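Local coordinates for gamma-glutamyltranspeptidase (Klebsiella pneumoniae subsp. pneumoniae, PDB 5HFT), which catalyses the conversion of oxamate to oxalate in the uric acid degradation pathway, at residues A[67-75]-A[161-172]; A[124-135]-A[245-256]. One frame throughout, in Å; residues are numbered along the deposited sequence.

Contact 1 (A[67-75]-A[161-172]); sequences IAVVYPHMN and YAEDGIPVTASQ
Val69 CG1 lies 3.5 Å from Ile166 CG2, a methyl-to-methyl meeting where the last turn of helix 56-70 packs against the chain leaving helix 156-164. The two branches of Val69 divide the work. CG1, set trans to the backbone nitrogen (chi1 173°), also comes within 3.8 Å of Tyr161 CB, while CG2 reaches Ala162 CB at 4.3 Å. A valine facing an alanine suits this place because two such small side chains let the helices come close, with Val69 CA 6.2 Å from Ala162 CA; Leu211 and Leu215 of helix 209-221 add to the apolar surroundings of Val69.

Val70, one residue on, reaches the same isoleucine methyl: Val70 CG2 lies 3.9 Å from Ile166 CG2, and Ile166 CD1 lies 3.7 Å from Val70 O. Ile166 thus lies against both valines, its CG2 serving each of them and its CD1 lying against the backbone at the helix end. In the same turn Ile67 O accepts from Asn75 ND2 and Tyr71 N, which reach it from opposite faces of its plane, and Asn75 OD1 bonds a side chain of the partner chain.

His73 makes a different kind of contact. Its chi1 of 59° turns the imidazole toward helix 170-178, and Gln172 CA stands over one face, 3.7 Å from the ring centroid and 19° off the normal, a CH-pi contact. Met74 CG lies over the opposite face, toward the rim. Ser171 OG sits at the ring edge, near its plane. Between these two zones Tyr71 crosses Thr169 at about a right angle.

The interface therefore depends on shape and apolar contact rather than on polar pairing between the segments.

Contact 2 (A[124-135]-A[245-256]); sequences ALTVAGTVSGWV and PITLGDLQAHRA
Val127 packs against Leu251 and His254, at the end of the short helix 248-252 and just beyond it. From CB its side chain forks at once. The first torsion (173°) carries CG1 to the side of the carbonyl carbon, where it lies 4.0 Å from Leu251 CD2. The same methyl stands over one face of the His254 imidazole, 4.2 Å from the ring centroid and 14° off the normal, a CH-pi contact. The other tip, CG2, meets Asp250 CB at 4.1 Å and Ile246 CG2 at 4.3 Å. A beta-branched residue suits the site: one methyl serves the ring and the leucine, the other Asp250 and the isoleucine ahead of the helix.

Ile246 CG2 continues the apolar packing, while Ile246 CD1 lies against the backbone carbonyls Ala124 O and Thr126 O; Pro245 CG rests 3.7 Å from Leu125 CB. Thr247 and Asp250 form a capping box at the start of helix 248-252; Asp250 OD2 also accepts from Ser103 N. At the far end, Ala256 CB lies 3.7 Å from Ser132 O, its small methyl lying against the first turn of helix 130-144. Tyr227 of helix 225-228 packs on Val127, Leu251 and the His254 ring, while helix 230-242 lies against Ile246 through Met239.

Overall arrangement
From the N terminus, the chain first lays down 67-75 at the end of helix 56-70, then 124-135 leading into helix 130-144. Contact 1 closes a loop of 85 residues when 161-172 returns to 67-75, and 124-135 lies within that loop. Contact 2 closes a longer one, of 109 residues, when 245-256 comes back to 124-135, so the two closures cross along the chain. Their centres are 23 Å apart and their nearest atoms about 5 Å apart, without touching. Helix 56-70 is common to both surroundings: it ends in contact 1, and Trp134 of 124-135 packs on its Val61, Ala64 and Ala65. Both contacts also border the partner chain.

Contact 1 (A[67-75]-A[161-172])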
loop_
_atom_site.group_PDB
_atom_site.type_symbol
_atom_site.label_atom_id
_atom_site.label_comp_id
_atom_site.label_asym_id
_atom_site.label_seq_id
_atom_site.Cartn_x
_atom_site.Cartn_y
_atom_site.Cartn_z
ATOM N N ILE A 67 10.783 -3.772 1.764
ATOM C CA ILE A 67 10.416 -2.381 1.496
ATOM C C ILE A 67 10.187 -1.591 2.780
ATOM O O ILE A 67 10.060 -0.360 2.733
ATOM C CB ILE A 67 9.180 -2.340 0.561
ATOM C CG1 ILE A 67 8.985 -0.969 -0.073
ATOM C CG2 ILE A 67 7.898 -2.720 1.291
ATOM C CD1 ILE A 67 9.846 -0.712 -1.240
ATOM N N ALA A 68 10.080 -2.270 3.926
ATOM C CA ALA A 68 10.005 -1.565 5.201
ATOM C C ALA A 68 11.378 -1.095 5.640
ATOM O O ALA A 68 11.539 0.033 6.110
ATOM C CB ALA A 68 9.391 -2.460 6.272
ATOM N N VAL A 69 12.394 -1.920 5.442
ATOM C CA VAL A 69 13.741 -1.490 5.772
ATOM C C VAL A 69 14.200 -0.402 4.810
ATOM O O VAL A 69 14.780 0.602 5.235
ATOM C CB VAL A 69 14.688 -2.701 5.741
ATOM C CG1 VAL A 69 16.110 -2.268 5.920
ATOM C CG2 VAL A 69 14.289 -3.734 6.791
ATOM N N VAL A 70 13.885 -0.542 3.516
ATOM C CA VAL A 70 14.512 0.273 2.467
ATOM C C VAL A 70 13.807 1.613 2.207
ATOM O O VAL A 70 14.470 2.578 1.800
ATOM C CB VAL A 70 14.624 -0.551 1.172
ATOM C CG1 VAL A 70 15.411 0.209 0.119
ATOM C CG2 VAL A 70 15.309 -1.869 1.452
ATOM N N TYR A 71 12.482 1.701 2.408
ATOM C CA TYR A 71 11.748 2.971 2.357
ATOM C C TYR A 71 11.090 3.313 3.698
ATOM O O TYR A 71 9.871 3.535 3.751
ATOM C CB TYR A 71 10.682 2.950 1.265
ATOM C CG TYR A 71 11.146 3.385 -0.110
ATOM C CD1 TYR A 71 12.367 4.033 -0.294
ATOM C CD2 TYR A 71 10.359 3.155 -1.224
ATOM C CE1 TYR A 71 12.801 4.427 -1.555
ATOM C CE2 TYR A 71 10.784 3.543 -2.504
ATOM C CZ TYR A 71 12.004 4.183 -2.666
ATOM O OH TYR A 71 12.421 4.573 -3.936
ATOM N N PRO A 72 11.865 3.403 4.791
ATOM C CA PRO A 72 11.244 3.540 6.125
ATOM C C PRO A 72 10.440 4.816 6.336
ATOM O O PRO A 72 9.618 4.864 7.272
ATOM C CB PRO A 72 12.449 3.489 7.079
ATOM C CG PRO A 72 13.609 3.923 6.262
ATOM C CD PRO A 72 13.339 3.379 4.879
ATOM N N HIS A 73 10.642 5.843 5.512
ATOM C CA HIS A 73 9.974 7.119 5.737
ATOM C C HIS A 73 8.578 7.136 5.170
ATOM O O HIS A 73 7.805 8.039 5.506
ATOM C CB HIS A 73 10.759 8.272 5.112
ATOM C CG HIS A 73 10.967 8.135 3.637
ATOM N ND1 HIS A 73 11.702 7.112 3.082
ATOM C CD2 HIS A 73 10.556 8.905 2.605
ATOM C CE1 HIS A 73 11.732 7.254 1.771
ATOM N NE2 HIS A 73 11.039 8.332 1.456
ATOM N N MET A 74 8.283 6.209 4.255
ATOM C CA MET A 74 7.009 6.126 3.558
ATOM C C MET A 74 6.140 4.961 4.003
ATOM O O MET A 74 4.961 4.918 3.627
ATOM C CB MET A 74 7.229 5.984 2.044
ATOM C CG MET A 74 7.627 7.236 1.293
ATOM S SD MET A 74 7.745 6.816 -0.466
ATOM C CE MET A 74 7.419 8.420 -1.197
ATOM N N ASN A 75 6.682 4.016 4.768
ATOM C CA ASN A 75 5.965 2.806 5.137
ATOM C C ASN A 75 6.870 2.037 6.089
ATOM O O ASN A 75 8.055 2.333 6.210
ATOM C CB ASN A 75 5.613 1.945 3.898
ATOM C CG ASN A 75 6.762 1.069 3.462
ATOM O OD1 ASN A 75 6.778 -0.132 3.717
ATOM N ND2 ASN A 75 7.762 1.679 2.851
ATOM N N TYR A 161 19.308 -6.560 5.583
ATOM C CA TYR A 161 19.426 -5.184 5.114
ATOM C C TYR A 161 19.369 -4.196 6.273
ATOM O O TYR A 161 19.815 -3.054 6.118
ATOM C CB TYR A 161 18.318 -4.847 4.105
ATOM C CG TYR A 161 18.472 -5.483 2.739
ATOM C CD1 TYR A 161 19.636 -5.322 1.996
ATOM C CD2 TYR A 161 17.448 -6.242 2.194
ATOM C CE1 TYR A 161 19.778 -5.907 0.744
ATOM C CE2 TYR A 161 17.561 -6.822 0.957
ATOM C CZ TYR A 161 18.731 -6.660 0.230
ATOM O OH TYR A 161 18.844 -7.260 -1.008
ATOM N N ALA A 162 18.805 -4.608 7.415
ATOM C CA ALA A 162 18.760 -3.767 8.607
ATOM C C ALA A 162 20.099 -3.760 9.342
ATOM O O ALA A 162 20.616 -2.688 9.673
ATOM C CB ALA A 162 17.624 -4.231 9.529
ATOM N N GLU A 163 20.659 -4.949 9.611
ATOM C CA GLU A 163 21.947 -5.061 10.298
ATOM C C GLU A 163 23.091 -4.540 9.441
ATOM O O GLU A 163 24.032 -3.913 9.939
ATOM C CB GLU A 163 22.248 -6.521 10.637
ATOM C CG GLU A 163 21.423 -7.142 11.722
ATOM C CD GLU A 163 21.968 -6.880 13.118
ATOM O OE1 GLU A 163 21.984 -5.705 13.568
ATOM O OE2 GLU A 163 22.374 -7.864 13.773
ATOM N N ASP A 164 23.053 -4.848 8.158
ATOM C CA ASP A 164 24.197 -4.664 7.290
ATOM C C ASP A 164 24.059 -3.446 6.404
ATOM O O ASP A 164 25.052 -3.004 5.826
ATOM C CB ASP A 164 24.392 -5.951 6.482
ATOM C CG ASP A 164 24.412 -7.179 7.387
ATOM O OD1 ASP A 164 25.375 -7.297 8.167
ATOM O OD2 ASP A 164 23.456 -7.981 7.398
ATOM N N GLY A 165 22.848 -2.947 6.239
ATOM C CA GLY A 165 22.616 -1.620 5.727
ATOM C C GLY A 165 21.908 -1.621 4.389
ATOM O O GLY A 165 21.895 -2.615 3.662
ATOM N N ILE A 166 21.366 -0.459 4.049
ATOM C CA ILE A 166 20.703 -0.245 2.769
ATOM C C ILE A 166 21.449 0.874 2.060
ATOM O O ILE A 166 22.135 1.692 2.701
ATOM C CB ILE A 166 19.206 0.107 2.936
ATOM C CG1 ILE A 166 19.037 1.416 3.724
ATOM C CG2 ILE A 166 18.468 -1.035 3.594
ATOM C CD1 ILE A 166 17.734 2.144 3.491
ATOM N N PRO A 167 21.342 0.944 0.739
ATOM C CA PRO A 167 21.780 2.157 0.041
ATOM C C PRO A 167 20.761 3.250 0.299
ATOM O O PRO A 167 19.590 3.095 -0.052
ATOM C CB PRO A 167 21.806 1.736 -1.433
ATOM C CG PRO A 167 21.762 0.213 -1.410
ATOM C CD PRO A 167 20.995 -0.148 -0.187
ATOM N N VAL A 168 21.190 4.334 0.953
ATOM C CA VAL A 168 20.222 5.386 1.256
ATOM C C VAL A 168 19.617 5.870 -0.048
ATOM O O VAL A 168 20.322 6.301 -0.966
ATOM C CB VAL A 168 20.859 6.527 2.065
ATOM C CG1 VAL A 168 19.866 7.659 2.290
ATOM C CG2 VAL A 168 21.280 6.020 3.393
ATOM N N THR A 169 18.313 5.741 -0.162
ATOM C CA THR A 169 17.639 6.374 -1.276
ATOM C C THR A 169 17.691 7.896 -1.150
ATOM O O THR A 169 17.821 8.466 -0.065
ATOM C CB THR A 169 16.205 5.861 -1.356
ATOM O OG1 THR A 169 15.702 5.708 -0.016
ATOM C CG2 THR A 169 16.164 4.535 -2.110
ATOM N N ALA A 170 17.557 8.553 -2.293
ATOM C CA ALA A 170 17.531 10.000 -2.296
ATOM C C ALA A 170 16.248 10.519 -1.667
ATOM O O ALA A 170 16.259 11.558 -0.993
ATOM C CB ALA A 170 17.697 10.531 -3.716
ATOM N N SER A 171 15.129 9.818 -1.866
ATOM C CA SER A 171 13.888 10.331 -1.286
ATOM C C SER A 171 13.869 10.165 0.234
ATOM O O SER A 171 13.308 11.016 0.933
ATOM C CB SER A 171 12.666 9.663 -1.924
ATOM O OG SER A 171 12.665 8.277 -1.683
ATOM N N GLN A 172 14.513 9.113 0.763
ATOM C CA GLN A 172 14.701 9.001 2.210
ATOM C C GLN A 172 15.562 10.131 2.744
ATOM O O GLN A 172 15.289 10.672 3.825
ATOM C CB GLN A 172 15.343 7.669 2.576
ATOM C CG GLN A 172 15.750 7.617 4.024
ATOM C CD GLN A 172 16.358 6.293 4.406
ATOM O OE1 GLN A 172 16.313 5.333 3.633
ATOM N NE2 GLN A 172 16.942 6.229 5.603
#

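Contact 2 (A[124-135]-A[245-256])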
loop_
_atom_site.group_PDB
_atom_site.type_symbol
_atom_site.label_atom_id
_atom_site.label_comp_id
_atom_site.label_asym_id
_atom_site.label_seq_id
_atom_site.Cartn_x
_atom_site.Cartn_y
_atom_site.Cartn_z
ATOM N N ALA A 124 0.193 9.252 17.338
ATOM C CA ALA A 124 0.376 7.818 17.160
ATOM C C ALA A 124 -0.693 7.044 17.926
ATOM O O ALA A 124 -0.390 6.201 18.779
ATOM C CB ALA A 124 1.773 7.411 17.614
ATOM N N LEU A 125 -1.959 7.337 17.581
ATOM C CA LEU A 125 -3.133 6.918 18.341
ATOM C C LEU A 125 -3.843 5.665 17.800
ATOM O O LEU A 125 -4.596 5.039 18.558
ATOM C CB LEU A 125 -4.143 8.076 18.412
ATOM C CG LEU A 125 -5.074 8.341 17.218
ATOM C CD1 LEU A 125 -6.044 9.474 17.526
ATOM C CD2 LEU A 125 -4.307 8.630 15.921
ATOM N N THR A 126 -3.652 5.272 16.530
ATOM C CA THR A 126 -4.254 4.038 16.020
ATOM C C THR A 126 -3.225 2.919 15.939
ATOM O O THR A 126 -2.019 3.161 15.819
ATOM C CB THR A 126 -4.885 4.203 14.640
ATOM O OG1 THR A 126 -3.851 4.407 13.676
ATOM C CG2 THR A 126 -5.886 5.349 14.597
ATOM N N VAL A 127 -3.727 1.687 16.022
ATOM C CA VAL A 127 -2.905 0.478 15.992
ATOM C C VAL A 127 -2.309 0.253 14.594
ATOM O O VAL A 127 -2.835 0.731 13.580
ATOM C CB VAL A 127 -3.775 -0.714 16.440
ATOM C CG1 VAL A 127 -3.060 -2.065 16.274
ATOM C CG2 VAL A 127 -4.249 -0.518 17.863
ATOM N N ALA A 128 -1.173 -0.445 14.540
ATOM C CA ALA A 128 -0.457 -0.708 13.298
ATOM C C ALA A 128 -0.852 -2.077 12.742
ATOM O O ALA A 128 -0.674 -3.100 13.412
ATOM C CB ALA A 128 1.048 -0.634 13.543
ATOM N N GLY A 129 -1.360 -2.107 11.512
ATOM C CA GLY A 129 -1.979 -3.322 11.018
ATOM C C GLY A 129 -1.221 -4.261 10.093
ATOM O O GLY A 129 -1.539 -5.455 10.088
ATOM N N THR A 130 -0.240 -3.769 9.314
ATOM C CA THR A 130 0.358 -4.585 8.255
ATOM C C THR A 130 0.715 -5.970 8.745
ATOM O O THR A 130 0.423 -6.971 8.083
ATOM C CB THR A 130 1.633 -3.967 7.670
ATOM O OG1 THR A 130 2.430 -3.298 8.672
ATOM C CG2 THR A 130 1.345 -3.092 6.498
ATOM N N VAL A 131 1.366 -6.049 9.901
ATOM C CA VAL A 131 1.873 -7.340 10.342
ATOM C C VAL A 131 0.727 -8.315 10.491
ATOM O O VAL A 131 0.849 -9.491 10.127
ATOM C CB VAL A 131 2.673 -7.188 11.643
ATOM C CG1 VAL A 131 3.245 -8.535 12.082
ATOM C CG2 VAL A 131 3.783 -6.173 11.429
ATOM N N SER A 132 -0.426 -7.828 10.964
ATOM C CA SER A 132 -1.629 -8.657 10.950
ATOM C C SER A 132 -2.062 -8.999 9.521
ATOM O O SER A 132 -2.601 -10.081 9.280
ATOM C CB SER A 132 -2.758 -7.974 11.735
ATOM O OG SER A 132 -3.272 -6.829 11.081
ATOM N N GLY A 133 -1.791 -8.126 8.553
ATOM C CA GLY A 133 -2.054 -8.498 7.181
ATOM C C GLY A 133 -1.139 -9.616 6.737
ATOM O O GLY A 133 -1.573 -10.559 6.082
ATOM N N TRP A 134 0.133 -9.548 7.115
ATOM C CA TRP A 134 1.030 -10.637 6.749
ATOM C C TRP A 134 0.572 -11.950 7.372
ATOM O O TRP A 134 0.539 -12.979 6.693
ATOM C CB TRP A 134 2.469 -10.335 7.172
ATOM C CG TRP A 134 3.006 -8.980 6.798
ATOM C CD1 TRP A 134 2.418 -8.027 6.002
ATOM C CD2 TRP A 134 4.212 -8.405 7.283
ATOM N NE1 TRP A 134 3.212 -6.904 5.940
ATOM C CE2 TRP A 134 4.320 -7.114 6.722
ATOM C CE3 TRP A 134 5.220 -8.856 8.135
ATOM C CZ2 TRP A 134 5.401 -6.281 6.988
ATOM C CZ3 TRP A 134 6.294 -8.033 8.384
ATOM C CH2 TRP A 134 6.374 -6.763 7.820
ATOM N N VAL A 135 0.181 -11.931 8.652
ATOM C CA VAL A 135 -0.181 -13.185 9.314
ATOM C C VAL A 135 -1.426 -13.774 8.670
ATOM O O VAL A 135 -1.509 -14.992 8.474
ATOM C CB VAL A 135 -0.350 -13.007 10.844
ATOM C CG1 VAL A 135 -1.470 -12.076 11.197
ATOM C CG2 VAL A 135 -0.626 -14.344 11.507
ATOM N N PRO A 245 -1.667 6.745 23.429
ATOM C CA PRO A 245 -2.997 6.288 23.845
ATOM C C PRO A 245 -3.333 4.868 23.411
ATOM O O PRO A 245 -4.447 4.627 22.948
ATOM C CB PRO A 245 -3.927 7.308 23.177
ATOM C CG PRO A 245 -3.209 7.696 21.953
ATOM C CD PRO A 245 -1.744 7.639 22.259
ATOM N N ILE A 246 -2.397 3.930 23.538
ATOM C CA ILE A 246 -2.576 2.557 23.080
ATOM C C ILE A 246 -2.170 1.607 24.198
ATOM O O ILE A 246 -1.219 1.878 24.936
ATOM C CB ILE A 246 -1.746 2.270 21.801
ATOM C CG1 ILE A 246 -2.050 3.287 20.711
ATOM C CG2 ILE A 246 -1.986 0.845 21.253
ATOM C CD1 ILE A 246 -1.345 2.972 19.411
ATOM N N THR A 247 -2.899 0.501 24.334
ATOM C CA THR A 247 -2.649 -0.480 25.379
ATOM C C THR A 247 -2.303 -1.835 24.779
ATOM O O THR A 247 -2.489 -2.080 23.584
ATOM C CB THR A 247 -3.855 -0.638 26.310
ATOM O OG1 THR A 247 -5.014 -0.974 25.538
ATOM C CG2 THR A 247 -4.102 0.632 27.098
ATOM N N LEU A 248 -1.754 -2.703 25.633
ATOM C CA LEU A 248 -1.535 -4.090 25.250
ATOM C C LEU A 248 -2.837 -4.755 24.857
ATOM O O LEU A 248 -2.868 -5.579 23.936
ATOM C CB LEU A 248 -0.893 -4.856 26.397
ATOM C CG LEU A 248 -0.539 -6.327 26.182
ATOM C CD1 LEU A 248 0.449 -6.579 25.010
ATOM C CD2 LEU A 248 -0.001 -6.879 27.496
ATOM N N GLY A 249 -3.931 -4.394 25.531
ATOM C CA GLY A 249 -5.220 -4.939 25.147
ATOM C C GLY A 249 -5.556 -4.599 23.711
ATOM O O GLY A 249 -6.036 -5.451 22.954
ATOM N N ASP A 250 -5.233 -3.370 23.295
ATOM C CA ASP A 250 -5.532 -2.950 21.935
ATOM C C ASP A 250 -4.843 -3.856 20.919
ATOM O O ASP A 250 -5.473 -4.299 19.951
ATOM C CB ASP A 250 -5.109 -1.494 21.746
ATOM C CG ASP A 250 -6.055 -0.525 22.411
ATOM O OD1 ASP A 250 -7.277 -0.760 22.311
ATOM O OD2 ASP A 250 -5.589 0.488 22.999
ATOM N N LEU A 251 -3.569 -4.191 21.163
ATOM C CA LEU A 251 -2.811 -5.075 20.271
ATOM C C LEU A 251 -3.394 -6.476 20.265
ATOM O O LEU A 251 -3.739 -7.013 19.209
ATOM C CB LEU A 251 -1.339 -5.130 20.688
ATOM C CG LEU A 251 -0.633 -3.781 20.640
ATOM C CD1 LEU A 251 0.760 -3.865 21.220
ATOM C CD2 LEU A 251 -0.622 -3.295 19.201
ATOM N N GLN A 252 -3.495 -7.089 21.446
ATOM C CA GLN A 252 -4.003 -8.454 21.547
ATOM C C GLN A 252 -5.386 -8.604 20.906
ATOM O O GLN A 252 -5.671 -9.637 20.287
ATOM C CB GLN A 252 -4.042 -8.871 23.018
ATOM N N ALA A 253 -6.243 -7.571 21.002
ATOM C CA ALA A 253 -7.610 -7.620 20.476
ATOM C C ALA A 253 -7.710 -7.431 18.964
ATOM O O ALA A 253 -8.834 -7.265 18.466
ATOM C CB ALA A 253 -8.499 -6.571 21.154
ATOM N N HIS A 254 -6.603 -7.387 18.225
ATOM C CA HIS A 254 -6.620 -6.843 16.873
ATOM C C HIS A 254 -6.365 -7.923 15.834
ATOM O O HIS A 254 -5.368 -8.645 15.910
ATOM C CB HIS A 254 -5.601 -5.720 16.713
ATOM C CG HIS A 254 -5.530 -5.194 15.316
ATOM N ND1 HIS A 254 -4.650 -5.685 14.376
ATOM C CD2 HIS A 254 -6.258 -4.238 14.692
ATOM C CE1 HIS A 254 -4.830 -5.045 13.236
ATOM N NE2 HIS A 254 -5.801 -4.162 13.398
ATOM N N ARG A 255 -7.257 -8.012 14.853
ATOM C CA ARG A 255 -7.088 -8.906 13.712
ATOM C C ARG A 255 -7.245 -8.114 12.418
ATOM O O ARG A 255 -7.956 -7.106 12.368
ATOM C CB ARG A 255 -8.106 -10.089 13.736
ATOM C CG ARG A 255 -7.792 -11.217 14.726
ATOM C CD ARG A 255 -6.831 -12.265 14.095
ATOM N NE ARG A 255 -6.192 -13.124 15.103
ATOM C CZ ARG A 255 -5.124 -13.888 14.870
ATOM N NH1 ARG A 255 -4.562 -13.892 13.671
ATOM N NH2 ARG A 255 -4.589 -14.627 15.840
ATOM N N ALA A 256 -6.547 -8.544 11.375
ATOM C CA ALA A 256 -6.864 -8.003 10.058
ATOM C C ALA A 256 -8.301 -8.368 9.703
ATOM O O ALA A 256 -8.736 -9.507 9.907
ATOM C CB ALA A 256 -5.904 -8.540 8.997
#